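Local structure of aminotransferase, class III (Thermomicrobium roseum, 6IO1) at residues I225-Q230 with I258-I263; F266-T271 with K376-L381. The protein is a thermostable (S)-enantioselective omega-transaminase of class III that uses pyridoxal 5'-phosphate to move amino groups. All coordinates share one frame; numbering follows the deposited sequence.

Contact 1: residues I225-Q230 with I258-I263; sequences IGEPVQ and ILDEVI. With PMP (4'-deoxy-4'-aminopyridoxal-5'-phosphate), chain C.
Gly226 and Asp260 join two neighbouring parallel strands just where both run out into the cofactor pocket. Gly226 N donates to Ile258 O at 3.1 Å, and Asp260 N donates in turn to Gly226 O at 2.8 Å. Ile225 CD1 packs on Ile258 CG2 on one face of the sheet; on the opposite face, Leu259 CG meets the ring of Pro228, just past the strand end, at 3.9 Å from its CG.

The side chain of Asp260 then leads from the strand end to the cofactor. Its CB lies 3.6 Å from Gly226 O and beside Glu227 CG. With CG anti to the backbone N (chi1 -178°), the carboxylate is carried on to the pyridine, which puts Asp260 CG 3.4 Å from PMP C2A. OD1 takes the backbone N-H of Val262 at 3.0 Å, closing an Asx turn that fixes the carboxylate's rotation, while OD2 lies 3.1 Å from PMP N1 and accepts hydrogen bonds from His155 ND1 and Asn125 ND2. Val262 CB sits 3.6 Å from the same ring nitrogen, and Glu227, held by Gly231 and Tyr154, brings OE1 to the methyl C2A.

Such an aspartate at the end of a beta-alpha-beta unit is the hallmark of fold-type I enzymes: opposite N1 it is expected to favour a protonated pyridinium, which makes the ring a stronger electron sink.

Contact 2: residues F266-T271 with K376-L381; sequences FGRTGT and KGLMLL
Arg268 reaches the turn at Lys376-Met379 with both its backbone and its side chain. Its carbonyl O receives the N-H of Leu378, N to O 2.9 Å, and the CA of Gly377 adds a longer C-H...O contact to the same oxygen. The side chain leaves with CG anti to the backbone N (chi1 -174°), which brings it over Met379; the two side chains cross at about a right angle, Arg268 CG 3.6 Å from Met379 CG. Farther out, NH1 lies 3.5 Å from Leu378 CB, which meets the guanidinium obliquely, while Leu378 O stands at the group's edge in its plane.

Two tight turns meet here. Gly267 to Gly270 form a type I turn, and Lys376 to Met379 a type II' turn of the beta hairpin built from strands 370-376 and 379-384, closed by paired backbone bonds between Lys376 and Met379. Gly377 sits at the crest of the hairpin, its CA 3.6 Å from Thr269 O; a CB there would collide with Arg268 O and Thr269 CA, so both the close approach and the positive phi suit a glycine.

An outer shell fixes the side chains. Asn64 OD1 takes NH2 of Arg268 and Pro426 O takes NH1, so the guanidinium ties this loop to two other parts of the chain; shortening it to an alanine is likely to cost Asn64 OD1 and Pro426 O this donor and open a gap beside Met379 CG. Lys376 passes CE alongside Thr269 O at 3.9 Å and ends on Gln277 OE1 of helix 274-278, and Leu378 settles against Ser353 and Leu357 of helix 346-361.

Overall arrangement
Contact 1 is wholly buried near the middle of the chain, within the seven-stranded sheet that carries the cofactor; contact 2, partly buried, joins the loop that follows strand 256-260 to a hairpin of the other sheet, and the two share no strand. Their centres are 13 Å apart, yet they touch: Met379 CE packs on Val229 CG1 and Ile263 CG2, and Ile263 O meets Arg268 CB. Residues 266-271 follow 258-263 after two residues, so the chain leads from the cofactor pocket to the second sheet. Chemistry follows place: parallel strand pairing and a carboxylate aimed at a ring nitrogen in contact 1, against turn-to-turn packing and an arginine hydrogen-bonded to Asn64 and Pro426 in contact 2.

Contact 1: residues I225-Q230 with I258-I263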
loop_
_atom_site.group_PDB
_atom_site.type_symbol
_atom_site.label_atom_id
_atom_site.label_comp_id
_atom_site.label_asym_id
_atom_site.label_seq_id
_atom_site.Cartn_x
_atom_site.Cartn_y
_atom_site.Cartn_z
ATOM N N ILE B 225 -14.429 5.742 12.576
ATOM C CA ILE B 225 -14.083 4.679 11.640
ATOM C C ILE B 225 -14.374 3.335 12.294
ATOM O O ILE B 225 -14.038 3.119 13.464
ATOM C CB ILE B 225 -12.614 4.773 11.180
ATOM C CG1 ILE B 225 -12.314 3.698 10.132
ATOM C CG2 ILE B 225 -11.654 4.678 12.361
ATOM C CD1 ILE B 225 -11.044 3.946 9.351
ATOM N N GLY B 226 -15.035 2.450 11.551
ATOM C CA GLY B 226 -15.344 1.131 12.066
ATOM C C GLY B 226 -15.752 0.183 10.964
ATOM O O GLY B 226 -16.204 0.596 9.891
ATOM N N GLU B 227 -15.587 -1.105 11.245
ATOM C CA GLU B 227 -16.046 -2.192 10.391
ATOM C C GLU B 227 -17.483 -2.558 10.749
ATOM O O GLU B 227 -17.848 -2.534 11.928
ATOM C CB GLU B 227 -15.158 -3.422 10.553
ATOM C CG GLU B 227 -13.663 -3.148 10.458
ATOM C CD GLU B 227 -12.839 -4.126 11.278
ATOM O OE1 GLU B 227 -12.610 -5.259 10.804
ATOM O OE2 GLU B 227 -12.419 -3.762 12.397
ATOM N N PRO B 228 -18.328 -2.878 9.764
ATOM C CA PRO B 228 -19.686 -3.337 10.111
ATOM C C PRO B 228 -19.657 -4.558 11.010
ATOM O O PRO B 228 -20.366 -4.608 12.024
ATOM C CB PRO B 228 -20.314 -3.634 8.740
ATOM C CG PRO B 228 -19.519 -2.827 7.768
ATOM C CD PRO B 228 -18.122 -2.790 8.310
ATOM N N VAL B 229 -18.843 -5.549 10.661
ATOM C CA VAL B 229 -18.498 -6.655 11.544
ATOM C C VAL B 229 -16.984 -6.661 11.680
ATOM O O VAL B 229 -16.269 -6.805 10.680
ATOM C CB VAL B 229 -19.007 -8.002 11.007
ATOM C CG1 VAL B 229 -18.535 -9.140 11.900
ATOM C CG2 VAL B 229 -20.521 -7.994 10.897
ATOM N N GLN B 230 -16.496 -6.491 12.906
ATOM C CA GLN B 230 -15.057 -6.517 13.134
ATOM C C GLN B 230 -14.520 -7.893 12.769
ATOM O O GLN B 230 -15.069 -8.911 13.189
ATOM C CB GLN B 230 -14.744 -6.181 14.593
ATOM C CG GLN B 230 -15.019 -4.730 14.962
ATOM C CD GLN B 230 -14.989 -4.486 16.458
ATOM O OE1 GLN B 230 -15.725 -5.114 17.218
ATOM N NE2 GLN B 230 -14.134 -3.564 16.889
ATOM N N ILE B 258 -16.821 6.800 8.698
ATOM C CA ILE B 258 -15.983 6.035 7.784
ATOM C C ILE B 258 -16.278 4.562 8.029
ATOM O O ILE B 258 -15.956 4.024 9.094
ATOM C CB ILE B 258 -14.493 6.343 7.981
ATOM C CG1 ILE B 258 -14.223 7.836 7.792
ATOM C CG2 ILE B 258 -13.648 5.519 7.021
ATOM C CD1 ILE B 258 -12.824 8.254 8.188
ATOM N N LEU B 259 -16.892 3.903 7.052
ATOM C CA LEU B 259 -17.217 2.487 7.157
ATOM C C LEU B 259 -16.131 1.678 6.462
ATOM O O LEU B 259 -15.886 1.857 5.263
ATOM C CB LEU B 259 -18.587 2.187 6.552
ATOM C CG LEU B 259 -19.293 0.983 7.177
ATOM C CD1 LEU B 259 -19.572 1.230 8.653
ATOM C CD2 LEU B 259 -20.574 0.664 6.430
ATOM N N ASP B 260 -15.490 0.788 7.214
ATOM C CA ASP B 260 -14.397 -0.038 6.706
ATOM C C ASP B 260 -15.006 -1.332 6.183
ATOM O O ASP B 260 -15.313 -2.245 6.953
ATOM C CB ASP B 260 -13.368 -0.287 7.805
ATOM C CG ASP B 260 -12.168 -1.095 7.330
ATOM O OD1 ASP B 260 -12.252 -1.773 6.288
ATOM O OD2 ASP B 260 -11.125 -1.047 8.014
ATOM N N GLU B 261 -15.167 -1.418 4.863
ATOM C CA GLU B 261 -15.729 -2.592 4.209
ATOM C C GLU B 261 -14.659 -3.460 3.558
ATOM O O GLU B 261 -14.956 -4.186 2.604
ATOM C CB GLU B 261 -16.772 -2.170 3.173
ATOM C CG GLU B 261 -18.005 -1.507 3.765
ATOM C CD GLU B 261 -19.230 -2.399 3.716
ATOM O OE1 GLU B 261 -19.069 -3.625 3.541
ATOM O OE2 GLU B 261 -20.355 -1.873 3.848
ATOM N N VAL B 262 -13.417 -3.385 4.045
ATOM C CA VAL B 262 -12.322 -4.135 3.432
ATOM C C VAL B 262 -12.607 -5.632 3.467
ATOM O O VAL B 262 -12.371 -6.346 2.484
ATOM C CB VAL B 262 -10.989 -3.786 4.121
ATOM C CG1 VAL B 262 -9.921 -4.811 3.783
ATOM C CG2 VAL B 262 -10.534 -2.391 3.710
ATOM N N ILE B 263 -13.129 -6.130 4.585
ATOM C CA ILE B 263 -13.466 -7.548 4.699
ATOM C C ILE B 263 -14.914 -7.807 4.308
ATOM O O ILE B 263 -15.201 -8.689 3.492
ATOM C CB ILE B 263 -13.186 -8.050 6.132
ATOM C CG1 ILE B 263 -11.685 -8.108 6.409
ATOM C CG2 ILE B 263 -13.818 -9.416 6.347
ATOM C CD1 ILE B 263 -11.350 -8.697 7.763
HETATM N N1 PMP C . -8.988 -2.997 7.025
HETATM C C2 PMP C . -9.483 -4.157 7.454
HETATM C C2A PMP C . -10.918 -4.220 7.874
HETATM C C3 PMP C . -8.674 -5.299 7.512
HETATM O O3 PMP C . -9.209 -6.474 7.955
HETATM C C4 PMP C . -7.336 -5.224 7.114
HETATM C C4A PMP C . -6.447 -6.441 7.169
HETATM N N4A PMP C . -7.192 -7.691 6.986
HETATM C C5 PMP C . -6.835 -3.994 6.666
HETATM C C6 PMP C . -7.703 -2.918 6.643
HETATM C C5A PMP C . -5.409 -3.849 6.230
HETATM O O4P PMP C . -5.275 -4.141 4.803
HETATM P P PMP C . -3.829 -4.193 4.084
HETATM O O1P PMP C . -4.106 -4.492 2.624
HETATM O O2P PMP C . -3.206 -2.828 4.300
HETATM O O3P PMP C . -3.068 -5.305 4.780
#

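Contact 2: residues F266-T271 with K376-L381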
loop_
_atom_site.group_PDB
_atom_site.type_symbol
_atom_site.label_atom_id
_atom_site.label_comp_id
_atom_site.label_asym_id
_atom_site.label_seq_id
_atom_site.Cartn_x
_atom_site.Cartn_y
_atom_site.Cartn_z
ATOM N N PHE B 266 -18.187 -6.634 -0.853
ATOM C CA PHE B 266 -18.267 -7.513 -2.019
ATOM C C PHE B 266 -18.724 -8.925 -1.643
ATOM O O PHE B 266 -18.114 -9.926 -2.021
ATOM C CB PHE B 266 -16.940 -7.521 -2.779
ATOM C CG PHE B 266 -16.536 -6.161 -3.278
ATOM C CD1 PHE B 266 -16.994 -5.693 -4.498
ATOM C CD2 PHE B 266 -15.723 -5.338 -2.515
ATOM C CE1 PHE B 266 -16.637 -4.438 -4.956
ATOM C CE2 PHE B 266 -15.362 -4.082 -2.966
ATOM C CZ PHE B 266 -15.820 -3.633 -4.188
ATOM N N GLY B 267 -19.819 -8.989 -0.884
ATOM C CA GLY B 267 -20.615 -10.193 -0.749
ATOM C C GLY B 267 -20.360 -11.093 0.443
ATOM O O GLY B 267 -21.052 -12.108 0.573
ATOM N N ARG B 268 -19.410 -10.771 1.325
ATOM C CA ARG B 268 -19.053 -11.727 2.373
ATOM C C ARG B 268 -20.174 -11.917 3.394
ATOM O O ARG B 268 -20.377 -13.031 3.889
ATOM C CB ARG B 268 -17.761 -11.303 3.071
ATOM C CG ARG B 268 -17.264 -12.342 4.074
ATOM C CD ARG B 268 -15.747 -12.357 4.209
ATOM N NE ARG B 268 -15.073 -12.831 3.002
ATOM C CZ ARG B 268 -14.916 -14.113 2.682
ATOM N NH1 ARG B 268 -15.397 -15.063 3.473
ATOM N NH2 ARG B 268 -14.284 -14.445 1.565
ATOM N N THR B 269 -20.915 -10.860 3.722
ATOM C CA THR B 269 -21.898 -10.928 4.800
ATOM C C THR B 269 -23.262 -11.448 4.358
ATOM O O THR B 269 -24.154 -11.588 5.202
ATOM C CB THR B 269 -22.077 -9.551 5.449
ATOM O OG1 THR B 269 -22.699 -8.657 4.518
ATOM C CG2 THR B 269 -20.735 -8.983 5.881
ATOM N N GLY B 270 -23.450 -11.740 3.076
ATOM C CA GLY B 270 -24.739 -12.139 2.548
ATOM C C GLY B 270 -25.415 -11.068 1.723
ATOM O O GLY B 270 -26.430 -11.351 1.073
ATOM N N THR B 271 -24.883 -9.850 1.738
ATOM C CA THR B 271 -25.260 -8.781 0.829
ATOM C C THR B 271 -23.983 -8.281 0.173
ATOM O O THR B 271 -22.877 -8.620 0.600
ATOM C CB THR B 271 -25.973 -7.628 1.546
ATOM O OG1 THR B 271 -25.129 -7.120 2.585
ATOM C CG2 THR B 271 -27.290 -8.098 2.148
ATOM N N LYS B 376 -21.273 -13.976 10.886
ATOM C CA LYS B 376 -22.135 -13.207 9.999
ATOM C C LYS B 376 -21.715 -13.510 8.571
ATOM O O LYS B 376 -20.547 -13.320 8.214
ATOM C CB LYS B 376 -22.046 -11.708 10.285
ATOM C CG LYS B 376 -22.967 -10.874 9.415
ATOM C CD LYS B 376 -24.424 -11.224 9.659
ATOM C CE LYS B 376 -25.338 -10.409 8.761
ATOM N NZ LYS B 376 -26.753 -10.866 8.848
ATOM N N GLY B 377 -22.655 -14.005 7.769
ATOM C CA GLY B 377 -22.311 -14.393 6.413
ATOM C C GLY B 377 -21.259 -15.479 6.455
ATOM O O GLY B 377 -21.380 -16.464 7.190
ATOM N N LEU B 378 -20.191 -15.290 5.689
ATOM C CA LEU B 378 -19.102 -16.254 5.648
ATOM C C LEU B 378 -18.001 -15.952 6.657
ATOM O O LEU B 378 -16.967 -16.628 6.645
ATOM C CB LEU B 378 -18.521 -16.331 4.238
ATOM C CG LEU B 378 -19.229 -17.363 3.359
ATOM C CD1 LEU B 378 -18.505 -17.517 2.047
ATOM C CD2 LEU B 378 -19.332 -18.701 4.074
ATOM N N MET B 379 -18.191 -14.957 7.522
ATOM C CA MET B 379 -17.237 -14.667 8.586
ATOM C C MET B 379 -17.646 -15.449 9.828
ATOM O O MET B 379 -18.723 -15.210 10.379
ATOM C CB MET B 379 -17.198 -13.169 8.885
ATOM C CG MET B 379 -16.967 -12.293 7.667
ATOM S SD MET B 379 -17.140 -10.536 8.031
ATOM C CE MET B 379 -16.012 -10.363 9.411
ATOM N N LEU B 380 -16.801 -16.382 10.274
ATOM C CA LEU B 380 -17.171 -17.220 11.407
ATOM C C LEU B 380 -15.997 -17.369 12.363
ATOM O O LEU B 380 -14.834 -17.325 11.956
ATOM C CB LEU B 380 -17.655 -18.603 10.947
ATOM C CG LEU B 380 -18.886 -18.607 10.037
ATOM C CD1 LEU B 380 -18.501 -18.954 8.606
ATOM C CD2 LEU B 380 -19.952 -19.557 10.558
ATOM N N LEU B 381 -16.319 -17.555 13.645
ATOM C CA LEU B 381 -15.313 -17.728 14.681
ATOM C C LEU B 381 -15.813 -18.700 15.741
ATOM O O LEU B 381 -16.970 -18.632 16.178
ATOM C CB LEU B 381 -14.941 -16.392 15.337
ATOM C CG LEU B 381 -13.699 -16.395 16.235
ATOM C CD1 LEU B 381 -12.932 -15.100 16.083
ATOM C CD2 LEU B 381 -14.063 -16.615 17.695
#